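Local coordinates for nucleoside-diphosphate-sugar epimerase (Pseudomonas aeruginosa, PDB 2X4G), which probably acts as an NAD-dependent enzyme of the epimerase/dehydratase family, working on sugars attached to nucleoside diphosphates, at residues R73-L78 with N107-A112; L19-L24 with L40-R45; A256-Q261 with D325-A330. All blocks are in the same frame, centred on the assembly; numbering follows the deposited sequence.

Interaction 1: R73-L78 with N107-A112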
loop_
_atom_site.group_PDB
_atom_site.type_symbol
_atom_site.label_atom_id
_atom_site.label_comp_id
_atom_site.label_asym_id
_atom_site.label_seq_id
_atom_site.Cartn_x
_atom_site.Cartn_y
_atom_site.Cartn_z
ATOM N N ARG A 73 -13.297 37.387 -1.579
ATOM C CA ARG A 73 -12.563 38.588 -1.917
ATOM C C ARG A 73 -11.708 38.324 -3.167
ATOM O O ARG A 73 -11.691 39.139 -4.089
ATOM C CB ARG A 73 -11.705 39.039 -0.725
ATOM C CG ARG A 73 -10.931 40.362 -0.942
ATOM C CD ARG A 73 -9.632 40.373 -0.125
ATOM N NE ARG A 73 -9.920 40.411 1.311
ATOM C CZ ARG A 73 -9.064 40.098 2.292
ATOM N NH1 ARG A 73 -7.821 39.687 2.024
ATOM N NH2 ARG A 73 -9.463 40.197 3.562
ATOM N N ALA A 74 -11.030 37.185 -3.213
ATOM C CA ALA A 74 -10.227 36.840 -4.382
ATOM C C ALA A 74 -11.065 36.599 -5.644
ATOM O O ALA A 74 -10.556 36.730 -6.752
ATOM C CB ALA A 74 -9.355 35.637 -4.090
ATOM N N LEU A 75 -12.335 36.247 -5.477
ATOM C CA LEU A 75 -13.235 36.020 -6.607
ATOM C C LEU A 75 -14.047 37.263 -7.034
ATOM O O LEU A 75 -14.935 37.172 -7.893
ATOM C CB LEU A 75 -14.192 34.879 -6.275
ATOM C CG LEU A 75 -13.555 33.507 -6.049
ATOM C CD1 LEU A 75 -14.590 32.591 -5.458
ATOM C CD2 LEU A 75 -12.964 32.901 -7.331
ATOM N N ARG A 76 -13.751 38.423 -6.447
ATOM C CA ARG A 76 -14.435 39.662 -6.816
ATOM C C ARG A 76 -14.078 40.067 -8.265
ATOM O O ARG A 76 -12.929 39.914 -8.701
ATOM C CB ARG A 76 -14.060 40.789 -5.839
ATOM C CG ARG A 76 -12.667 41.398 -6.079
ATOM C CD ARG A 76 -12.162 42.232 -4.899
ATOM N NE ARG A 76 -10.815 42.768 -5.140
ATOM C CZ ARG A 76 -9.666 42.144 -4.866
ATOM N NH1 ARG A 76 -9.632 40.933 -4.309
ATOM N NH2 ARG A 76 -8.519 42.745 -5.140
ATOM N N GLY A 77 -15.079 40.569 -8.990
ATOM C CA GLY A 77 -14.868 41.303 -10.234
ATOM C C GLY A 77 -14.211 40.511 -11.339
ATOM O O GLY A 77 -13.382 41.042 -12.088
ATOM N N LEU A 78 -14.584 39.239 -11.426
ATOM C CA LEU A 78 -14.090 38.349 -12.445
ATOM C C LEU A 78 -15.166 38.106 -13.474
ATOM O O LEU A 78 -16.363 38.102 -13.139
ATOM C CB LEU A 78 -13.730 37.007 -11.839
ATOM C CG LEU A 78 -12.583 36.924 -10.835
ATOM C CD1 LEU A 78 -12.493 35.473 -10.375
ATOM C CD2 LEU A 78 -11.253 37.405 -11.409
ATOM N N ASN A 107 -16.061 22.361 -1.590
ATOM C CA ASN A 107 -17.340 22.903 -1.165
ATOM C C ASN A 107 -17.282 24.400 -0.842
ATOM O O ASN A 107 -18.159 25.151 -1.276
ATOM C CB ASN A 107 -17.952 22.108 -0.017
ATOM C CG ASN A 107 -19.446 21.959 -0.174
ATOM O OD1 ASN A 107 -19.935 21.598 -1.259
ATOM N ND2 ASN A 107 -20.191 22.255 0.888
ATOM N N PRO A 108 -16.243 24.850 -0.114
ATOM C CA PRO A 108 -16.158 26.280 0.165
ATOM C C PRO A 108 -15.994 27.125 -1.099
ATOM O O PRO A 108 -16.491 28.249 -1.163
ATOM C CB PRO A 108 -14.910 26.396 1.059
ATOM C CG PRO A 108 -14.721 25.062 1.637
ATOM C CD PRO A 108 -15.168 24.109 0.563
ATOM N N PHE A 109 -15.296 26.586 -2.087
ATOM C CA PHE A 109 -15.041 27.306 -3.322
ATOM C C PHE A 109 -16.355 27.640 -3.995
ATOM O O PHE A 109 -16.580 28.772 -4.406
ATOM C CB PHE A 109 -14.143 26.472 -4.245
ATOM C CG PHE A 109 -14.123 26.950 -5.663
ATOM C CD1 PHE A 109 -13.353 28.043 -6.026
ATOM C CD2 PHE A 109 -14.883 26.314 -6.629
ATOM C CE1 PHE A 109 -13.341 28.494 -7.313
ATOM C CE2 PHE A 109 -14.870 26.754 -7.915
ATOM C CZ PHE A 109 -14.096 27.853 -8.264
ATOM N N TYR A 110 -17.220 26.642 -4.097
ATOM C CA TYR A 110 -18.543 26.829 -4.678
ATOM C C TYR A 110 -19.350 27.820 -3.845
ATOM O O TYR A 110 -20.001 28.732 -4.381
ATOM C CB TYR A 110 -19.277 25.499 -4.763
ATOM C CG TYR A 110 -18.714 24.549 -5.789
ATOM C CD1 TYR A 110 -18.645 24.901 -7.121
ATOM C CD2 TYR A 110 -18.262 23.298 -5.431
ATOM C CE1 TYR A 110 -18.136 24.033 -8.075
ATOM C CE2 TYR A 110 -17.753 22.419 -6.381
ATOM C CZ TYR A 110 -17.699 22.792 -7.698
ATOM O OH TYR A 110 -17.208 21.918 -8.632
ATOM N N ALA A 111 -19.290 27.645 -2.531
ATOM C CA ALA A 111 -19.847 28.631 -1.618
ATOM C C ALA A 111 -19.402 30.041 -2.021
ATOM O O ALA A 111 -20.248 30.898 -2.267
ATOM C CB ALA A 111 -19.435 28.326 -0.174
ATOM N N ALA A 112 -18.087 30.268 -2.125
ATOM C CA ALA A 112 -17.559 31.617 -2.400
ATOM C C ALA A 112 -17.935 32.142 -3.777
ATOM O O ALA A 112 -18.083 33.345 -3.943
ATOM C CB ALA A 112 -16.066 31.664 -2.223
#

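Interaction 2: L19-L24 with L40-R45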
loop_
_atom_site.group_PDB
_atom_site.type_symbol
_atom_site.label_atom_id
_atom_site.label_comp_id
_atom_site.label_asym_id
_atom_site.label_seq_id
_atom_site.Cartn_x
_atom_site.Cartn_y
_atom_site.Cartn_z
ATOM N N LEU A 19 -7.416 28.959 -10.072
ATOM C CA LEU A 19 -6.902 28.374 -8.829
ATOM C C LEU A 19 -6.114 27.159 -9.204
ATOM O O LEU A 19 -6.553 26.393 -10.061
ATOM C CB LEU A 19 -8.021 27.934 -7.895
ATOM C CG LEU A 19 -8.728 29.119 -7.237
ATOM C CD1 LEU A 19 -9.788 29.694 -8.199
ATOM C CD2 LEU A 19 -9.326 28.758 -5.895
ATOM N N GLY A 20 -4.973 26.963 -8.551
ATOM C CA GLY A 20 -4.102 25.824 -8.825
ATOM C C GLY A 20 -3.234 26.065 -10.038
ATOM O O GLY A 20 -2.879 25.125 -10.739
ATOM N N ALA A 21 -2.868 27.327 -10.246
ATOM C CA ALA A 21 -2.068 27.759 -11.381
ATOM C C ALA A 21 -0.644 27.227 -11.418
ATOM O O ALA A 21 -0.007 27.257 -12.466
ATOM C CB ALA A 21 -2.021 29.259 -11.416
ATOM N N THR A 22 -0.126 26.746 -10.301
ATOM C CA THR A 22 1.247 26.227 -10.261
ATOM C C THR A 22 1.307 24.750 -10.671
ATOM O O THR A 22 2.380 24.234 -10.948
ATOM C CB THR A 22 1.864 26.378 -8.864
ATOM O OG1 THR A 22 1.053 25.675 -7.928
ATOM C CG2 THR A 22 1.945 27.831 -8.453
ATOM N N GLY A 23 0.164 24.069 -10.701
ATOM C CA GLY A 23 0.113 22.714 -11.253
ATOM C C GLY A 23 0.238 22.724 -12.770
ATOM O O GLY A 23 0.098 23.773 -13.402
ATOM N N LEU A 24 0.468 21.555 -13.365
ATOM C CA LEU A 24 0.722 21.450 -14.799
ATOM C C LEU A 24 -0.426 22.011 -15.603
ATOM O O LEU A 24 -0.233 22.835 -16.487
ATOM C CB LEU A 24 0.954 19.988 -15.211
ATOM C CG LEU A 24 1.149 19.692 -16.712
ATOM C CD1 LEU A 24 2.229 20.581 -17.328
ATOM C CD2 LEU A 24 1.448 18.210 -16.925
ATOM N N LEU A 40 -5.334 38.322 -16.468
ATOM C CA LEU A 40 -5.200 37.067 -15.753
ATOM C C LEU A 40 -5.136 37.328 -14.273
ATOM O O LEU A 40 -4.328 38.149 -13.811
ATOM C CB LEU A 40 -3.922 36.381 -16.184
ATOM C CG LEU A 40 -3.484 35.147 -15.427
ATOM C CD1 LEU A 40 -4.568 34.064 -15.464
ATOM C CD2 LEU A 40 -2.148 34.682 -16.048
ATOM N N VAL A 41 -5.990 36.638 -13.531
ATOM C CA VAL A 41 -5.893 36.623 -12.083
ATOM C C VAL A 41 -5.508 35.209 -11.634
ATOM O O VAL A 41 -6.022 34.227 -12.162
ATOM C CB VAL A 41 -7.215 37.076 -11.418
ATOM C CG1 VAL A 41 -7.155 36.888 -9.906
ATOM C CG2 VAL A 41 -7.520 38.537 -11.779
ATOM N N LEU A 42 -4.584 35.123 -10.683
ATOM C CA LEU A 42 -4.171 33.857 -10.092
ATOM C C LEU A 42 -4.526 33.855 -8.608
ATOM O O LEU A 42 -3.992 34.657 -7.827
ATOM C CB LEU A 42 -2.661 33.654 -10.239
ATOM C CG LEU A 42 -2.094 33.716 -11.642
ATOM C CD1 LEU A 42 -0.598 33.438 -11.625
ATOM C CD2 LEU A 42 -2.846 32.738 -12.536
ATOM N N ILE A 43 -5.446 32.974 -8.225
ATOM C CA ILE A 43 -5.808 32.810 -6.829
ATOM C C ILE A 43 -4.951 31.678 -6.275
ATOM O O ILE A 43 -5.065 30.556 -6.725
ATOM C CB ILE A 43 -7.308 32.501 -6.669
ATOM C CG1 ILE A 43 -8.163 33.643 -7.250
ATOM C CG2 ILE A 43 -7.670 32.306 -5.193
ATOM C CD1 ILE A 43 -9.626 33.283 -7.405
ATOM N N HIS A 44 -4.085 31.988 -5.313
ATOM C CA HIS A 44 -3.150 31.006 -4.765
ATOM C C HIS A 44 -3.106 30.972 -3.257
ATOM O O HIS A 44 -3.424 31.958 -2.580
ATOM C CB HIS A 44 -1.748 31.320 -5.237
ATOM C CG HIS A 44 -1.209 32.615 -4.722
ATOM N ND1 HIS A 44 -0.432 32.699 -3.586
ATOM C CD2 HIS A 44 -1.302 33.871 -5.208
ATOM C CE1 HIS A 44 -0.086 33.956 -3.380
ATOM N NE2 HIS A 44 -0.597 34.686 -4.355
ATOM N N ARG A 45 -2.670 29.846 -2.714
ATOM C CA ARG A 45 -2.502 29.781 -1.269
ATOM C C ARG A 45 -1.169 30.444 -0.886
ATOM O O ARG A 45 -0.261 30.552 -1.709
ATOM C CB ARG A 45 -2.685 28.356 -0.759
ATOM C CG ARG A 45 -1.661 27.361 -1.148
ATOM C CD ARG A 45 -2.179 25.954 -0.790
ATOM N NE ARG A 45 -3.038 25.416 -1.846
ATOM C CZ ARG A 45 -3.676 24.238 -1.802
ATOM N NH1 ARG A 45 -3.585 23.450 -0.723
ATOM N NH2 ARG A 45 -4.420 23.846 -2.847
#

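Interaction 3: A256-Q261 with D325-A330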
loop_
_atom_site.group_PDB
_atom_site.type_symbol
_atom_site.label_atom_id
_atom_site.label_comp_id
_atom_site.label_asym_id
_atom_site.label_seq_id
_atom_site.Cartn_x
_atom_site.Cartn_y
_atom_site.Cartn_z
ATOM N N ALA A 256 10.209 5.447 -24.807
ATOM C CA ALA A 256 11.480 4.708 -24.841
ATOM C C ALA A 256 12.321 5.069 -26.070
ATOM O O ALA A 256 13.496 5.413 -25.960
ATOM C CB ALA A 256 11.241 3.225 -24.806
ATOM N N GLU A 257 11.714 5.011 -27.244
ATOM C CA GLU A 257 12.469 5.204 -28.479
ATOM C C GLU A 257 13.104 6.587 -28.523
ATOM O O GLU A 257 14.263 6.732 -28.935
ATOM C CB GLU A 257 11.582 4.939 -29.698
ATOM C CG GLU A 257 11.270 3.446 -29.875
ATOM C CD GLU A 257 10.067 3.171 -30.778
ATOM O OE1 GLU A 257 9.529 4.136 -31.376
ATOM O OE2 GLU A 257 9.661 1.985 -30.885
ATOM N N LEU A 258 12.346 7.586 -28.061
ATOM C CA LEU A 258 12.798 8.968 -28.008
ATOM C C LEU A 258 13.900 9.179 -26.981
ATOM O O LEU A 258 14.785 9.995 -27.196
ATOM C CB LEU A 258 11.629 9.877 -27.682
ATOM C CG LEU A 258 10.560 9.945 -28.766
ATOM C CD1 LEU A 258 9.380 10.748 -28.259
ATOM C CD2 LEU A 258 11.173 10.547 -30.054
ATOM N N LEU A 259 13.859 8.452 -25.868
ATOM C CA LEU A 259 14.887 8.594 -24.838
ATOM C C LEU A 259 16.136 7.770 -25.127
ATOM O O LEU A 259 17.108 7.834 -24.369
ATOM C CB LEU A 259 14.333 8.204 -23.468
ATOM C CG LEU A 259 13.264 9.147 -22.909
ATOM C CD1 LEU A 259 12.540 8.503 -21.734
ATOM C CD2 LEU A 259 13.901 10.477 -22.514
ATOM N N GLY A 260 16.111 7.008 -26.221
ATOM C CA GLY A 260 17.190 6.079 -26.560
ATOM C C GLY A 260 17.280 4.897 -25.605
ATOM O O GLY A 260 18.369 4.391 -25.352
ATOM N N GLN A 261 16.130 4.442 -25.102
ATOM C CA GLN A 261 16.057 3.417 -24.054
ATOM C C GLN A 261 15.319 2.184 -24.574
ATOM O O GLN A 261 14.657 2.270 -25.599
ATOM C CB GLN A 261 15.296 3.980 -22.859
ATOM C CG GLN A 261 15.895 5.245 -22.264
ATOM C CD GLN A 261 16.852 4.984 -21.128
ATOM O OE1 GLN A 261 17.030 3.844 -20.699
ATOM N NE2 GLN A 261 17.469 6.053 -20.621
ATOM N N ASP A 325 5.949 15.536 -30.718
ATOM C CA ASP A 325 6.333 16.901 -30.373
ATOM C C ASP A 325 6.018 17.159 -28.897
ATOM O O ASP A 325 6.769 17.839 -28.213
ATOM C CB ASP A 325 5.626 17.924 -31.272
ATOM C CG ASP A 325 5.975 17.747 -32.745
ATOM O OD1 ASP A 325 7.028 18.230 -33.187
ATOM O OD2 ASP A 325 5.194 17.108 -33.480
ATOM N N THR A 326 4.919 16.584 -28.413
ATOM C CA THR A 326 4.525 16.728 -27.014
ATOM C C THR A 326 5.481 15.962 -26.137
ATOM O O THR A 326 6.040 16.517 -25.203
ATOM C CB THR A 326 3.144 16.171 -26.777
ATOM O OG1 THR A 326 2.209 16.925 -27.539
ATOM C CG2 THR A 326 2.791 16.229 -25.330
ATOM N N LEU A 327 5.679 14.690 -26.451
ATOM C CA LEU A 327 6.620 13.885 -25.702
ATOM C C LEU A 327 8.031 14.445 -25.730
ATOM O O LEU A 327 8.733 14.288 -24.754
ATOM C CB LEU A 327 6.669 12.438 -26.195
ATOM C CG LEU A 327 5.362 11.670 -26.240
ATOM C CD1 LEU A 327 5.653 10.275 -26.752
ATOM C CD2 LEU A 327 4.706 11.679 -24.875
ATOM N N LEU A 328 8.467 15.064 -26.829
ATOM C CA LEU A 328 9.807 15.690 -26.863
ATOM C C LEU A 328 9.905 16.958 -26.015
ATOM O O LEU A 328 10.967 17.261 -25.474
ATOM C CB LEU A 328 10.265 15.987 -28.289
ATOM C CG LEU A 328 11.010 14.813 -28.940
ATOM C CD1 LEU A 328 11.145 14.984 -30.442
ATOM C CD2 LEU A 328 12.371 14.641 -28.295
ATOM N N ARG A 329 8.814 17.695 -25.886
ATOM C CA ARG A 329 8.868 18.987 -25.229
ATOM C C ARG A 329 8.915 18.736 -23.734
ATOM O O ARG A 329 9.626 19.417 -22.996
ATOM C CB ARG A 329 7.646 19.803 -25.604
ATOM C CG ARG A 329 7.831 21.299 -25.554
ATOM C CD ARG A 329 6.510 22.013 -25.771
ATOM N NE ARG A 329 5.952 21.650 -27.076
ATOM C CZ ARG A 329 4.722 21.173 -27.301
ATOM N NH1 ARG A 329 3.825 21.008 -26.326
ATOM N NH2 ARG A 329 4.382 20.874 -28.544
ATOM N N ALA A 330 8.155 17.734 -23.306
ATOM C CA ALA A 330 8.206 17.239 -21.949
ATOM C C ALA A 330 9.600 16.723 -21.651
ATOM O O ALA A 330 10.240 17.137 -20.681
ATOM C CB ALA A 330 7.174 16.138 -21.748
#

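Interaction 1: R73-L78 with N107-A112
Leu-75 reaches across to helix 98-116 with both methyls, CD1 to Ala-112 and CD2 to Phe-109, in a small apolar contact on one face of a Rossmann fold. CD1 lies 3.7 Å from CB of Ala-112 and stands almost equally close to the carbonyl carbon behind it. CD2 approaches CE1 of Phe-109 more loosely, at 4.4 Å, meeting the ring obliquely. With CG anti to the carbonyl carbon and beside the backbone N (chi1 -63°), the leucine's fork is directed at helix 98-116. Around these three buried residues the layer continues: Leu-75 also packs on Ile-43 and Val-118, while the Phe-109 ring meets that of Phe-83 with the planes inclined at about 45°. Leu-75 is where the chain leaves helix 68-74, and the turn after it is tied by polar groups. Arg-61 NH2 bonds to the carbonyl oxygens of Ala-74 and Arg-76. Arg-73 O is gripped twice, from opposite faces of its carbonyl plane: Arg-76 N donates at 3.2 Å, and Arg-76 NH1, with the oxygen near its guanidinium plane, donates at 2.7 Å.

Interaction 2: L19-L24 with L40-R45
The end of the first strand of a Rossmann fold and the glycine-rich loop after it meet the second strand, Leu-19 on Ile-43 and Ala-21 on Leu-42. The sequence runs Gly-20, Ala-21, Thr-22, Gly-23, the start of a GxxGxxG pattern, and as in other members of this superfamily it probably lies beside the dinucleotide. Leu-19 and Ile-43 share a face of the sheet. Their side chains cross obliquely, the CG of Leu-19 resting 3.7 Å from the CB of Ile-43 and the two CD1 methyls equally close, while Leu-19 CD2 turns to Ile-43 CG2. At the backbone, Leu-19 CA makes a CA-H...O contact with Ile-43 O (3.5 Å, 168° at the hydrogen). Gly-20, with positive phi (81°), starts a type I turn closed by Gly-23 N on Gly-20 O at 3.2 Å. The turn brings Ala-21 CB to 3.7 Å from Leu-42 CD2, the branch turned that way while CD1 lies anti to CA (chi2 -178°). Gly-23 then occupies the N-cap position of helix 24-35, whose Ala-30 packs on Leu-42. Leu-19 is hydrogen-bonded through its backbone to Ile-82 and Ser-84 at strand 80-83, and Val-41 to Tyr-16 and Val-18 of strand 15-19.

Interaction 3: A256-Q261 with D325-A330
Leu-258 is the residue of 256-261 that touches both Leu-327 and Leu-328, and two residues lead up to it in the last turn of helix 248-259. Ala-256 offers its carbonyl oxygen to the turn that ends the helix, and Glu-257 forms a salt bridge through OE2 with Arg-253 NH1. With CG anti to the carbonyl carbon (chi1 -67°), Leu-258 divides its fork between two neighbours. CD1 lies 3.8 Å from CB of Leu-327 and 4.0 Å from CD1 of the same residue, so it touches both the root and one branch of that side chain; the two leucines cross at about a right angle. CD2 stands off more loosely, 4.4 Å from CG of Leu-328, on the less buried margin. This is helix-to-helix packing toward the C-terminal end of the chain, where helix 323-336 lies against helix 248-259. Helix 323-336 has a second anchorage, since Asp-218 OD1 accepts from Thr-326 OG1 and pairs with Arg-329 NH1. Leu-259 adds contacts farther along, on Ile-331, Ile-201 and Phe-340. Gly-260 takes a positive phi of 69° in a Schellman motif, its N bonded to Glu-257 O, and Gln-261 N donates to Ala-256 O at 2.9 Å.

Interactions 1 and 2 form one continuous apolar layer within the Rossmann domain, their centres 14 Å apart. Phe-109 CE1 lies 3.9 Å from Leu-19 CD1, and Leu-78 packs on Val-41, so the end of helix 68-74 with the turn after it, and helix 98-116, pack on the face of the sheet that carries Leu-19, Val-41 and Ile-43. Interaction 2 also carries the glycine-rich turn that probably serves the nucleotide site. Interaction 3 belongs to a separate helical packing: its centre is about 40 Å from that of interaction 1, on the opposite side of the chain's centre. From interaction 2 it is about 28 Å between centres, though the nearest atoms are only about 8 Å apart.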